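Local coordinates for protein type II restriction enzyme MspI (PDB 1SA3) that recognises the palindromic double-stranded DNA sequence 5'-CCGG-3' and cleaves it after the first cytosine, leaving 5'-phosphate ends, at residues L33-K36 and Y37-I41; F56-E59 and K60-S64; Q155-S159 and A160-T164. One frame throughout, in Å; residues are numbered along the deposited sequence.

In the fold
Along the chain the contacts come in series: contact 1 on helix 23-41, contact 2 at the start of helix 57-69, and contact 3 in the turn that leads from helix 146-157 to helix 165-175. The first two lie on the same side of the chain's centre, with centres about 13 Å apart, and they touch: Y37 CE2 packs 3.3 Å from I62 CD1, and Y37 OH lies 2.6 Å from E59 OE1. Contact 3 is remote, its centre about 39 Å from that of contact 1 and about 43 Å from that of contact 2, across the chain's centre. Metal binding at E35 and the phosphate contacts of A160 and K161 thus sit in well-separated parts of one enzyme.

Contact 1: L33-K36 and Y37-I41. With NA (sodium ion), chain G.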
ATOM      1  N   LEU E  33       3.433   4.184 -14.369  1.00 19.41           N
ATOM      2  CA  LEU E  33       3.605   5.614 -14.545  1.00 15.41           C
ATOM      3  C   LEU E  33       3.660   6.347 -13.215  1.00 15.19           C
ATOM      4  O   LEU E  33       4.523   7.196 -13.007  1.00 15.99           O
ATOM      5  CB  LEU E  33       2.477   6.185 -15.410  1.00 20.90           C
ATOM      6  CG  LEU E  33       2.569   7.661 -15.827  1.00 18.73           C
ATOM      7  CD1 LEU E  33       1.648   7.918 -17.025  1.00 21.18           C
ATOM      8  CD2 LEU E  33       2.196   8.565 -14.657  1.00 21.30           C
ATOM      9  N   TYR E  34       2.749   6.025 -12.305  1.00 15.21           N
ATOM     10  CA  TYR E  34       2.747   6.722 -11.028  1.00 16.18           C
ATOM     11  C   TYR E  34       3.893   6.320 -10.108  1.00 15.78           C
ATOM     12  O   TYR E  34       4.286   7.090  -9.227  1.00 13.81           O
ATOM     13  CB  TYR E  34       1.378   6.601 -10.354  1.00 13.52           C
ATOM     14  CG  TYR E  34       0.420   7.618 -10.937  1.00 15.76           C
ATOM     15  CD1 TYR E  34      -0.449   7.285 -11.988  1.00 17.83           C
ATOM     16  CD2 TYR E  34       0.469   8.947 -10.523  1.00 14.51           C
ATOM     17  CE1 TYR E  34      -1.234   8.261 -12.608  1.00 15.32           C
ATOM     18  CE2 TYR E  34      -0.302   9.926 -11.130  1.00 16.46           C
ATOM     19  CZ  TYR E  34      -1.150   9.582 -12.172  1.00 16.36           C
ATOM     20  OH  TYR E  34      -1.892  10.571 -12.780  1.00 16.49           O
ATOM     21  N   GLU E  35       4.443   5.130 -10.316  1.00 17.24           N
ATOM     22  CA  GLU E  35       5.604   4.735  -9.527  1.00 17.94           C
ATOM     23  C   GLU E  35       6.727   5.649 -10.006  1.00 17.81           C
ATOM     24  O   GLU E  35       7.470   6.228  -9.216  1.00 17.16           O
ATOM     25  CB  GLU E  35       6.006   3.285  -9.790  1.00 15.91           C
ATOM     26  CG  GLU E  35       7.318   2.916  -9.093  1.00 17.52           C
ATOM     27  CD  GLU E  35       7.756   1.493  -9.352  1.00 20.91           C
ATOM     28  OE1 GLU E  35       6.887   0.598  -9.363  1.00 24.00           O
ATOM     29  OE2 GLU E  35       8.972   1.270  -9.530  1.00 22.98           O
ATOM     30  N   LYS E  36       6.829   5.793 -11.321  1.00 18.67           N
ATOM     31  CA  LYS E  36       7.866   6.618 -11.920  1.00 19.44           C
ATOM     32  C   LYS E  36       7.724   8.085 -11.521  1.00 18.14           C
ATOM     33  O   LYS E  36       8.715   8.799 -11.401  1.00 18.66           O
ATOM     34  CB  LYS E  36       7.820   6.470 -13.445  1.00 23.79           C
ATOM     35  CG  LYS E  36       9.180   6.527 -14.122  1.00 32.91           C
ATOM     36  CD  LYS E  36       9.500   7.911 -14.617  1.00 33.30           C
ATOM     37  CE  LYS E  36      10.762   7.907 -15.473  1.00 33.43           C
ATOM     38  NZ  LYS E  36      10.910   9.200 -16.204  1.00 26.44           N
ATOM     39  N   TYR E  37       6.487   8.527 -11.317  1.00 17.59           N
ATOM     40  CA  TYR E  37       6.208   9.906 -10.920  1.00 15.32           C
ATOM     41  C   TYR E  37       6.898  10.179  -9.581  1.00 16.18           C
ATOM     42  O   TYR E  37       7.518  11.228  -9.397  1.00 16.56           O
ATOM     43  CB  TYR E  37       4.692  10.092 -10.815  1.00 15.72           C
ATOM     44  CG  TYR E  37       4.187  11.511 -10.609  1.00 16.81           C
ATOM     45  CD1 TYR E  37       4.899  12.622 -11.069  1.00 16.58           C
ATOM     46  CD2 TYR E  37       2.953  11.729 -10.003  1.00 13.34           C
ATOM     47  CE1 TYR E  37       4.375  13.921 -10.924  1.00 15.70           C
ATOM     48  CE2 TYR E  37       2.430  12.990  -9.858  1.00 13.67           C
ATOM     49  CZ  TYR E  37       3.140  14.087 -10.318  1.00 15.95           C
ATOM     50  OH  TYR E  37       2.577  15.331 -10.172  1.00 17.61           O
ATOM     51  N   ILE E  38       6.811   9.227  -8.654  1.00 15.19           N
ATOM     52  CA  ILE E  38       7.460   9.383  -7.352  1.00 14.43           C
ATOM     53  C   ILE E  38       8.977   9.336  -7.519  1.00 14.58           C
ATOM     54  O   ILE E  38       9.688  10.158  -6.950  1.00 15.95           O
ATOM     55  CB  ILE E  38       7.031   8.268  -6.353  1.00 14.79           C
ATOM     56  CG1 ILE E  38       5.539   8.387  -6.035  1.00 10.96           C
ATOM     57  CG2 ILE E  38       7.846   8.360  -5.056  1.00 14.26           C
ATOM     58  CD1 ILE E  38       5.148   9.652  -5.282  1.00 12.05           C
ATOM     59  N   LEU E  39       9.470   8.382  -8.308  1.00 14.34           N
ATOM     60  CA  LEU E  39      10.901   8.244  -8.518  1.00 15.77           C
ATOM     61  C   LEU E  39      11.529   9.520  -9.079  1.00 19.20           C
ATOM     62  O   LEU E  39      12.619   9.917  -8.654  1.00 16.48           O
ATOM     63  CB  LEU E  39      11.198   7.061  -9.444  1.00 19.00           C
ATOM     64  CG  LEU E  39      10.804   5.651  -8.977  1.00 23.10           C
ATOM     65  CD1 LEU E  39      11.056   4.663 -10.104  1.00 24.26           C
ATOM     66  CD2 LEU E  39      11.603   5.250  -7.746  1.00 24.15           C
ATOM     67  N   ASP E  40      10.839  10.170 -10.011  1.00 17.22           N
ATOM     68  CA  ASP E  40      11.356  11.395 -10.611  1.00 20.06           C
ATOM     69  C   ASP E  40      11.322  12.587  -9.657  1.00 19.35           C
ATOM     70  O   ASP E  40      12.232  13.414  -9.658  1.00 18.46           O
ATOM     71  CB  ASP E  40      10.582  11.729 -11.891  1.00 22.33           C
ATOM     72  CG  ASP E  40      10.991  10.853 -13.066  1.00 23.49           C
ATOM     73  OD1 ASP E  40      11.953  10.070 -12.920  1.00 20.20           O
ATOM     74  OD2 ASP E  40      10.349  10.955 -14.135  1.00 24.52           O
ATOM     75  N   ILE E  41      10.275  12.684  -8.845  1.00 17.97           N
ATOM     76  CA  ILE E  41      10.183  13.784  -7.898  1.00 18.80           C
ATOM     77  C   ILE E  41      11.350  13.691  -6.910  1.00 18.81           C
ATOM     78  O   ILE E  41      11.914  14.713  -6.514  1.00 16.75           O
ATOM     79  CB  ILE E  41       8.833  13.761  -7.133  1.00 19.07           C
ATOM     80  CG1 ILE E  41       7.694  14.141  -8.080  1.00 18.04           C
ATOM     81  CG2 ILE E  41       8.882  14.723  -5.945  1.00 19.48           C
ATOM     82  CD1 ILE E  41       6.300  13.958  -7.493  1.00 18.37           C
TER
HETATM   83 NA    NA G 401       8.186  -1.315  -8.958  1.00 29.81          NA
HETATM   84  O   HOH W   1       8.883  -3.385  -8.276  1.00 31.65           O
HETATM   85  O   HOH W   2       6.006  -2.246  -8.564  1.00 40.47           O
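Y34 and Y37 leave the helix side by side and pointing the same way, their CD2 atoms 3.8 Å apart. The ring planes stand at 76° with centroids 5.9 Å apart, an oblique pairing. Each ring has an aliphatic neighbour over one face, set toward the rim: L33 CD2 for Y34 and I41 CD1 for Y37. The hydroxyls end on different partners, Y34 OH on Y10 and Y37 OH on E59 and Q58 of helix 57-69, so both phenols are anchored at their far ends as well.

K36 and D40 approach each other one turn apart in a salt bridge. A bend at chi2 (-95°) folds the lysine chain along the helix, which brings NZ to 2.8 Å from D40 OD2 on the syn lone pair, the side of the other oxygen. Their backbones repeat the spacing, D40 N donating to K36 O at 2.9 Å. L39 N likewise donates to E35 O, in the carbonyl plane.

E35 points differently. Its CG is anti to the backbone N (chi1 173°) and the chain stays extended, carrying the carboxylate out to the sodium ion, which it grips with both oxygens: OE1 at 2.3 Å and OE2 at 2.8 Å. OE2 also lies 4.0 Å from L39 CD1. Two waters, D84 and the backbone carbonyl of D99 complete the ligands. A helical glutamate joining the D84 carboxylate, at the end of strand 77-84, and the D99 carbonyl, just before strand 100-106, around a cation is consistent with the metal site of a PDDEXK nuclease.

Contact 2: F56-E59 and K60-S64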
ATOM      1  N   PHE E  56       5.688  24.507  -8.375  1.00 19.81           N
ATOM      2  CA  PHE E  56       5.108  23.218  -8.785  1.00 21.23           C
ATOM      3  C   PHE E  56       4.197  22.759  -7.654  1.00 21.36           C
ATOM      4  O   PHE E  56       4.507  21.814  -6.933  1.00 21.03           O
ATOM      5  CB  PHE E  56       6.202  22.176  -9.016  1.00 17.27           C
ATOM      6  CG  PHE E  56       7.164  22.536 -10.108  1.00 21.19           C
ATOM      7  CD1 PHE E  56       8.318  23.253  -9.828  1.00 19.43           C
ATOM      8  CD2 PHE E  56       6.899  22.177 -11.424  1.00 22.78           C
ATOM      9  CE1 PHE E  56       9.201  23.613 -10.843  1.00 20.74           C
ATOM     10  CE2 PHE E  56       7.773  22.531 -12.447  1.00 23.35           C
ATOM     11  CZ  PHE E  56       8.927  23.249 -12.155  1.00 22.46           C
ATOM     12  N   PRO E  57       3.051  23.428  -7.495  1.00 22.54           N
ATOM     13  CA  PRO E  57       2.056  23.149  -6.458  1.00 22.80           C
ATOM     14  C   PRO E  57       1.658  21.686  -6.276  1.00 21.51           C
ATOM     15  O   PRO E  57       1.437  21.238  -5.149  1.00 18.36           O
ATOM     16  CB  PRO E  57       0.871  24.014  -6.878  1.00 26.75           C
ATOM     17  CG  PRO E  57       1.521  25.146  -7.595  1.00 28.79           C
ATOM     18  CD  PRO E  57       2.541  24.440  -8.434  1.00 25.09           C
ATOM     19  N   GLN E  58       1.559  20.944  -7.375  1.00 18.44           N
ATOM     20  CA  GLN E  58       1.165  19.543  -7.272  1.00 20.15           C
ATOM     21  C   GLN E  58       2.306  18.680  -6.755  1.00 18.64           C
ATOM     22  O   GLN E  58       2.128  17.926  -5.801  1.00 19.36           O
ATOM     23  CB  GLN E  58       0.658  19.026  -8.626  1.00 20.43           C
ATOM     24  CG  GLN E  58       0.170  17.571  -8.605  1.00 20.55           C
ATOM     25  CD  GLN E  58      -0.737  17.247  -9.778  1.00 21.56           C
ATOM     26  OE1 GLN E  58      -1.830  17.800  -9.900  1.00 21.95           O
ATOM     27  NE2 GLN E  58      -0.289  16.353 -10.649  1.00 15.97           N
ATOM     28  N   GLU E  59       3.482  18.791  -7.361  1.00 16.94           N
ATOM     29  CA  GLU E  59       4.606  17.992  -6.895  1.00 18.56           C
ATOM     30  C   GLU E  59       5.020  18.410  -5.485  1.00 18.47           C
ATOM     31  O   GLU E  59       5.572  17.609  -4.731  1.00 18.63           O
ATOM     32  CB  GLU E  59       5.791  18.102  -7.860  1.00 17.63           C
ATOM     33  CG  GLU E  59       5.594  17.307  -9.152  1.00 20.38           C
ATOM     34  CD  GLU E  59       4.687  18.004 -10.164  1.00 27.49           C
ATOM     35  OE1 GLU E  59       4.029  17.303 -10.962  1.00 26.72           O
ATOM     36  OE2 GLU E  59       4.642  19.252 -10.175  1.00 28.97           O
ATOM     37  N   LYS E  60       4.756  19.664  -5.126  1.00 19.45           N
ATOM     38  CA  LYS E  60       5.096  20.128  -3.784  1.00 20.40           C
ATOM     39  C   LYS E  60       4.174  19.430  -2.788  1.00 19.70           C
ATOM     40  O   LYS E  60       4.609  19.016  -1.714  1.00 19.60           O
ATOM     41  CB  LYS E  60       4.931  21.643  -3.641  1.00 19.87           C
ATOM     42  CG  LYS E  60       5.373  22.141  -2.263  1.00 20.53           C
ATOM     43  CD  LYS E  60       5.049  23.610  -2.010  1.00 19.86           C
ATOM     44  CE  LYS E  60       5.532  24.028  -0.614  1.00 21.49           C
ATOM     45  NZ  LYS E  60       5.081  25.382  -0.209  1.00 23.26           N
ATOM     46  N   ASP E  61       2.898  19.298  -3.148  1.00 20.43           N
ATOM     47  CA  ASP E  61       1.936  18.629  -2.273  1.00 19.14           C
ATOM     48  C   ASP E  61       2.348  17.173  -2.077  1.00 18.45           C
ATOM     49  O   ASP E  61       2.313  16.658  -0.967  1.00 16.64           O
ATOM     50  CB  ASP E  61       0.522  18.678  -2.866  1.00 19.12           C
ATOM     51  CG  ASP E  61      -0.504  17.950  -2.000  1.00 21.83           C
ATOM     52  OD1 ASP E  61      -0.628  18.289  -0.801  1.00 20.39           O
ATOM     53  OD2 ASP E  61      -1.195  17.035  -2.508  1.00 19.95           O
ATOM     54  N   ILE E  62       2.740  16.520  -3.166  1.00 15.65           N
ATOM     55  CA  ILE E  62       3.163  15.120  -3.125  1.00 14.22           C
ATOM     56  C   ILE E  62       4.434  14.949  -2.293  1.00 18.32           C
ATOM     57  O   ILE E  62       4.474  14.130  -1.365  1.00 16.62           O
ATOM     58  CB  ILE E  62       3.400  14.594  -4.558  1.00 15.26           C
ATOM     59  CG1 ILE E  62       2.070  14.617  -5.327  1.00 16.18           C
ATOM     60  CG2 ILE E  62       4.011  13.186  -4.514  1.00 15.63           C
ATOM     61  CD1 ILE E  62       2.217  14.388  -6.846  1.00 14.64           C
ATOM     62  N   SER E  63       5.465  15.734  -2.603  1.00 14.45           N
ATOM     63  CA  SER E  63       6.714  15.641  -1.862  1.00 16.18           C
ATOM     64  C   SER E  63       6.545  16.005  -0.371  1.00 14.79           C
ATOM     65  O   SER E  63       7.122  15.347   0.498  1.00 16.22           O
ATOM     66  CB  SER E  63       7.793  16.509  -2.533  1.00 14.23           C
ATOM     67  OG  SER E  63       7.415  17.873  -2.605  1.00 14.89           O
ATOM     68  N   SER E  64       5.759  17.037  -0.073  1.00 15.59           N
ATOM     69  CA  SER E  64       5.526  17.429   1.322  1.00 16.88           C
ATOM     70  C   SER E  64       4.789  16.328   2.094  1.00 16.08           C
ATOM     71  O   SER E  64       5.090  16.065   3.251  1.00 14.44           O
ATOM     72  CB  SER E  64       4.713  18.727   1.407  1.00 18.62           C
ATOM     73  OG  SER E  64       5.497  19.850   1.045  1.00 23.13           O
TER
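The flat amide of Q58 is carried on a side chain that runs side by side with I62, pointing the same way, with Q58 CG 4.2 Å from I62 CD1. Besides Y37, that amide has a partner in M1, whose N meets Q58 OE1. The carboxylate of E59 is likewise held from outside, OE1 being reached by T3 OG1 in addition to Y37, and the F56 ring makes an edge-to-face pair with Y51. The backbone here forms the first two turns of helix 57-69. F56 occupies the N-cap position, and its O accepts K60 N at 2.8 Å. The next bond is less regular: D61 N reaches P57 O at 3.1 Å from above the carbonyl plane, 41° out of it. Further on, I62 CG1 rests 3.3 Å from Q58 O, and the isoleucine reaches Y37, I38 and I41 of helix 23-41. S63 turns its hydroxyl back along the helix (chi1 59°), placing OG 2.8 Å from E59 O and 3.2 Å from K60 O; these two carbonyls and N52 OD1 compete for its single proton. The backbone bond is clear: S63 N donates to E59 O at 2.8 Å and 169°.

Contact 3: Q155-S159 and A160-T164; sequences QNDQS and AKLFT. With nucleotides of chain B.
S159 and K161 form the tight centre of this contact: K161 N donates to S159 OG at 3.0 Å along a nearly straight path of 166°. With chi1 at 84°, OG lies between the backbone N and the carbonyl carbon, tucked over its own chain where the amide two residues on can reach it; K161 CG packs against the same oxygen at 3.2 Å. Between these two residues, A160 is held firmly through its backbone, its N donating to OP2 of DC3 of chain B at 3.0 Å and 159°. A second part of the contact is built round one water, which donates to D157 OD2 (2.7 Å) and to S159 O (2.9 Å) while accepting from L162 N. The water also lies in the plane of the F163 ring, at its edge, and the three bonds tie the helix end, the serine carbonyl and the following turn together. D157 OD2 has a further partner in the salt bridge from K153, and it abuts L162 CB at 3.3 Å.

The motif is a helix end followed by an ST turn, closed by S159 OG and K161 N, that runs into a type I beta turn from A160 to F163. Q158 breaks helix 146-157 with positive phi, and T164 caps helix 165-175 through Q167 N.

Toward solvent the packing thins. L162 and K161 are exposed; the lysine extends beyond CG toward the phosphate of DC4 of chain B, the next one along the strand from that bound by the A160 amide, and NZ reaches its OP1 at a long 3.3 Å. F163, by contrast, is buried against L150 and L171.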
ATOM      1  N   GLN E 155     -12.536 -18.072   3.654  1.00 16.75           N
ATOM      2  CA  GLN E 155     -11.771 -18.376   2.453  1.00 16.82           C
ATOM      3  C   GLN E 155     -12.538 -19.355   1.576  1.00 16.71           C
ATOM      4  O   GLN E 155     -12.695 -19.133   0.375  1.00 15.64           O
ATOM      5  CB  GLN E 155     -10.407 -18.962   2.825  1.00 19.47           C
ATOM      6  CG  GLN E 155      -9.616 -19.543   1.650  1.00 17.28           C
ATOM      7  CD  GLN E 155      -8.156 -19.823   2.009  1.00 19.76           C
ATOM      8  OE1 GLN E 155      -7.381 -18.900   2.280  1.00 15.15           O
ATOM      9  NE2 GLN E 155      -7.780 -21.099   2.018  1.00 15.97           N
ATOM     10  N   ASN E 156     -13.034 -20.435   2.168  1.00 16.09           N
ATOM     11  CA  ASN E 156     -13.766 -21.422   1.386  1.00 17.22           C
ATOM     12  C   ASN E 156     -15.070 -20.935   0.777  1.00 16.28           C
ATOM     13  O   ASN E 156     -15.410 -21.326  -0.336  1.00 16.12           O
ATOM     14  CB  ASN E 156     -14.036 -22.675   2.225  1.00 21.88           C
ATOM     15  CG  ASN E 156     -12.798 -23.521   2.402  1.00 24.13           C
ATOM     16  OD1 ASN E 156     -11.997 -23.669   1.475  1.00 23.92           O
ATOM     17  ND2 ASN E 156     -12.635 -24.093   3.588  1.00 28.08           N
ATOM     18  N   ASP E 157     -15.805 -20.098   1.503  1.00 16.57           N
ATOM     19  CA  ASP E 157     -17.078 -19.585   1.011  1.00 20.28           C
ATOM     20  C   ASP E 157     -16.895 -18.405   0.053  1.00 20.86           C
ATOM     21  O   ASP E 157     -17.789 -18.087  -0.730  1.00 23.22           O
ATOM     22  CB  ASP E 157     -17.971 -19.146   2.181  1.00 20.55           C
ATOM     23  CG  ASP E 157     -18.444 -20.313   3.039  1.00 22.90           C
ATOM     24  OD1 ASP E 157     -18.315 -21.473   2.607  1.00 23.03           O
ATOM     25  OD2 ASP E 157     -18.962 -20.062   4.146  1.00 23.57           O
ATOM     26  N   GLN E 158     -15.728 -17.771   0.133  1.00 19.29           N
ATOM     27  CA  GLN E 158     -15.370 -16.612  -0.680  1.00 18.96           C
ATOM     28  C   GLN E 158     -16.091 -15.340  -0.238  1.00 17.84           C
ATOM     29  O   GLN E 158     -16.118 -14.341  -0.947  1.00 22.62           O
ATOM     30  CB  GLN E 158     -15.591 -16.904  -2.176  1.00 18.26           C
ATOM     31  CG  GLN E 158     -14.644 -17.997  -2.696  1.00 17.92           C
ATOM     32  CD  GLN E 158     -14.603 -18.118  -4.213  1.00 21.21           C
ATOM     33  OE1 GLN E 158     -15.620 -17.991  -4.890  1.00 28.18           O
ATOM     34  NE2 GLN E 158     -13.426 -18.390  -4.748  1.00 16.85           N
ATOM     35  N   SER E 159     -16.654 -15.386   0.965  1.00 17.05           N
ATOM     36  CA  SER E 159     -17.339 -14.252   1.559  1.00 16.39           C
ATOM     37  C   SER E 159     -17.836 -14.713   2.918  1.00 17.29           C
ATOM     38  O   SER E 159     -17.595 -15.854   3.319  1.00 17.45           O
ATOM     39  CB  SER E 159     -18.531 -13.798   0.710  1.00 18.44           C
ATOM     40  OG  SER E 159     -19.684 -14.568   1.007  1.00 20.84           O
ATOM     41  N   ALA E 160     -18.539 -13.830   3.619  1.00 19.31           N
ATOM     42  CA  ALA E 160     -19.059 -14.159   4.939  1.00 21.14           C
ATOM     43  C   ALA E 160     -20.562 -14.429   4.870  1.00 22.63           C
ATOM     44  O   ALA E 160     -21.221 -14.538   5.904  1.00 23.88           O
ATOM     45  CB  ALA E 160     -18.779 -13.010   5.901  1.00 18.82           C
ATOM     46  N   LYS E 161     -21.090 -14.554   3.654  1.00 22.35           N
ATOM     47  CA  LYS E 161     -22.524 -14.768   3.457  1.00 25.54           C
ATOM     48  C   LYS E 161     -23.122 -15.998   4.148  1.00 25.92           C
ATOM     49  O   LYS E 161     -24.315 -16.020   4.441  1.00 24.19           O
ATOM     50  CB  LYS E 161     -22.864 -14.809   1.958  1.00 25.09           C
ATOM     51  CG  LYS E 161     -22.484 -16.096   1.235  1.00 32.20           C
ATOM     52  CD  LYS E 161     -22.909 -16.054  -0.236  1.00 35.81           C
ATOM     53  CE  LYS E 161     -22.637 -17.380  -0.943  1.00 37.45           C
ATOM     54  NZ  LYS E 161     -23.096 -17.376  -2.359  1.00 40.78           N
ATOM     55  N   LEU E 162     -22.311 -17.016   4.417  1.00 23.73           N
ATOM     56  CA  LEU E 162     -22.837 -18.206   5.067  1.00 22.98           C
ATOM     57  C   LEU E 162     -22.674 -18.213   6.584  1.00 23.43           C
ATOM     58  O   LEU E 162     -23.179 -19.110   7.257  1.00 23.84           O
ATOM     59  CB  LEU E 162     -22.220 -19.462   4.445  1.00 24.24           C
ATOM     60  CG  LEU E 162     -22.509 -19.587   2.945  1.00 20.05           C
ATOM     61  CD1 LEU E 162     -22.005 -20.913   2.435  1.00 24.54           C
ATOM     62  CD2 LEU E 162     -24.012 -19.461   2.695  1.00 23.76           C
ATOM     63  N   PHE E 163     -21.979 -17.213   7.119  1.00 23.78           N
ATOM     64  CA  PHE E 163     -21.792 -17.090   8.566  1.00 27.22           C
ATOM     65  C   PHE E 163     -23.121 -16.695   9.196  1.00 29.24           C
ATOM     66  O   PHE E 163     -23.918 -15.980   8.589  1.00 28.28           O
ATOM     67  CB  PHE E 163     -20.808 -15.965   8.917  1.00 25.57           C
ATOM     68  CG  PHE E 163     -19.359 -16.335   8.793  1.00 25.53           C
ATOM     69  CD1 PHE E 163     -18.845 -16.838   7.602  1.00 20.81           C
ATOM     70  CD2 PHE E 163     -18.489 -16.117   9.861  1.00 24.01           C
ATOM     71  CE1 PHE E 163     -17.481 -17.111   7.473  1.00 22.31           C
ATOM     72  CE2 PHE E 163     -17.123 -16.389   9.742  1.00 22.74           C
ATOM     73  CZ  PHE E 163     -16.621 -16.886   8.547  1.00 21.42           C
ATOM     74  N   THR E 164     -23.351 -17.149  10.420  1.00 30.02           N
ATOM     75  CA  THR E 164     -24.561 -16.775  11.131  1.00 30.50           C
ATOM     76  C   THR E 164     -24.163 -15.485  11.835  1.00 33.83           C
ATOM     77  O   THR E 164     -22.975 -15.244  12.077  1.00 32.00           O
ATOM     78  CB  THR E 164     -24.946 -17.811  12.198  1.00 30.39           C
ATOM     79  OG1 THR E 164     -23.858 -17.966  13.119  1.00 32.26           O
ATOM     80  CG2 THR E 164     -25.263 -19.149  11.559  1.00 28.49           C
TER
ATOM     81  P    DC B   3     -20.147 -10.616   2.803  1.00 25.24           P
ATOM     82  OP1  DC B   3     -21.186 -11.408   3.519  1.00 23.97           O
ATOM     83  OP2  DC B   3     -18.707 -10.891   3.067  1.00 20.55           O
ATOM     84  O5'  DC B   3     -20.416 -10.800   1.251  1.00 24.70           O
ATOM     85  C5'  DC B   3     -21.693 -10.479   0.712  1.00 26.63           C
ATOM     86  C4'  DC B   3     -21.661 -10.540  -0.795  1.00 24.49           C
ATOM     87  O4'  DC B   3     -20.942  -9.404  -1.329  1.00 23.64           O
ATOM     88  C3'  DC B   3     -21.011 -11.786  -1.396  1.00 26.44           C
ATOM     89  O3'  DC B   3     -21.858 -12.282  -2.431  1.00 26.91           O
ATOM     90  C2'  DC B   3     -19.706 -11.266  -1.981  1.00 25.89           C
ATOM     91  C1'  DC B   3     -20.092  -9.851  -2.369  1.00 24.33           C
ATOM     92  N1   DC B   3     -18.993  -8.882  -2.512  1.00 23.50           N
ATOM     93  C2   DC B   3     -18.906  -8.146  -3.704  1.00 24.33           C
ATOM     94  O2   DC B   3     -19.747  -8.342  -4.591  1.00 22.01           O
ATOM     95  N3   DC B   3     -17.912  -7.242  -3.855  1.00 21.80           N
ATOM     96  C4   DC B   3     -17.024  -7.059  -2.879  1.00 19.70           C
ATOM     97  N4   DC B   3     -16.058  -6.156  -3.081  1.00 15.41           N
ATOM     98  C5   DC B   3     -17.085  -7.795  -1.654  1.00 21.46           C
ATOM     99  C6   DC B   3     -18.077  -8.688  -1.515  1.00 19.95           C
ATOM    100  P    DC B   4     -21.440 -13.593  -3.249  1.00 29.71           P
ATOM    101  OP1  DC B   4     -22.700 -14.346  -3.481  1.00 32.12           O
ATOM    102  OP2  DC B   4     -20.304 -14.262  -2.575  1.00 26.30           O
ATOM    103  O5'  DC B   4     -20.941 -13.012  -4.645  1.00 28.91           O
ATOM    104  C5'  DC B   4     -21.840 -12.267  -5.468  1.00 29.66           C
ATOM    105  C4'  DC B   4     -21.175 -11.860  -6.761  1.00 26.07           C
ATOM    106  O4'  DC B   4     -20.195 -10.826  -6.509  1.00 25.52           O
ATOM    107  C3'  DC B   4     -20.444 -12.969  -7.524  1.00 27.58           C
ATOM    108  O3'  DC B   4     -20.676 -12.820  -8.932  1.00 28.92           O
ATOM    109  C2'  DC B   4     -18.986 -12.681  -7.216  1.00 21.33           C
ATOM    110  C1'  DC B   4     -18.998 -11.169  -7.184  1.00 23.50           C
ATOM    111  N1   DC B   4     -17.864 -10.548  -6.479  1.00 20.32           N
ATOM    112  C2   DC B   4     -17.145  -9.542  -7.131  1.00 23.04           C
ATOM    113  O2   DC B   4     -17.521  -9.173  -8.257  1.00 17.53           O
ATOM    114  N3   DC B   4     -16.062  -8.997  -6.523  1.00 21.06           N
ATOM    115  C4   DC B   4     -15.699  -9.417  -5.309  1.00 19.64           C
ATOM    116  N4   DC B   4     -14.612  -8.869  -4.751  1.00 16.79           N
ATOM    117  C5   DC B   4     -16.430 -10.426  -4.612  1.00 21.06           C
ATOM    118  C6   DC B   4     -17.500 -10.956  -5.228  1.00 20.65           C
TER
HETATM  119  O   HOH W   3     -19.607 -17.495   4.559  1.00 16.23           O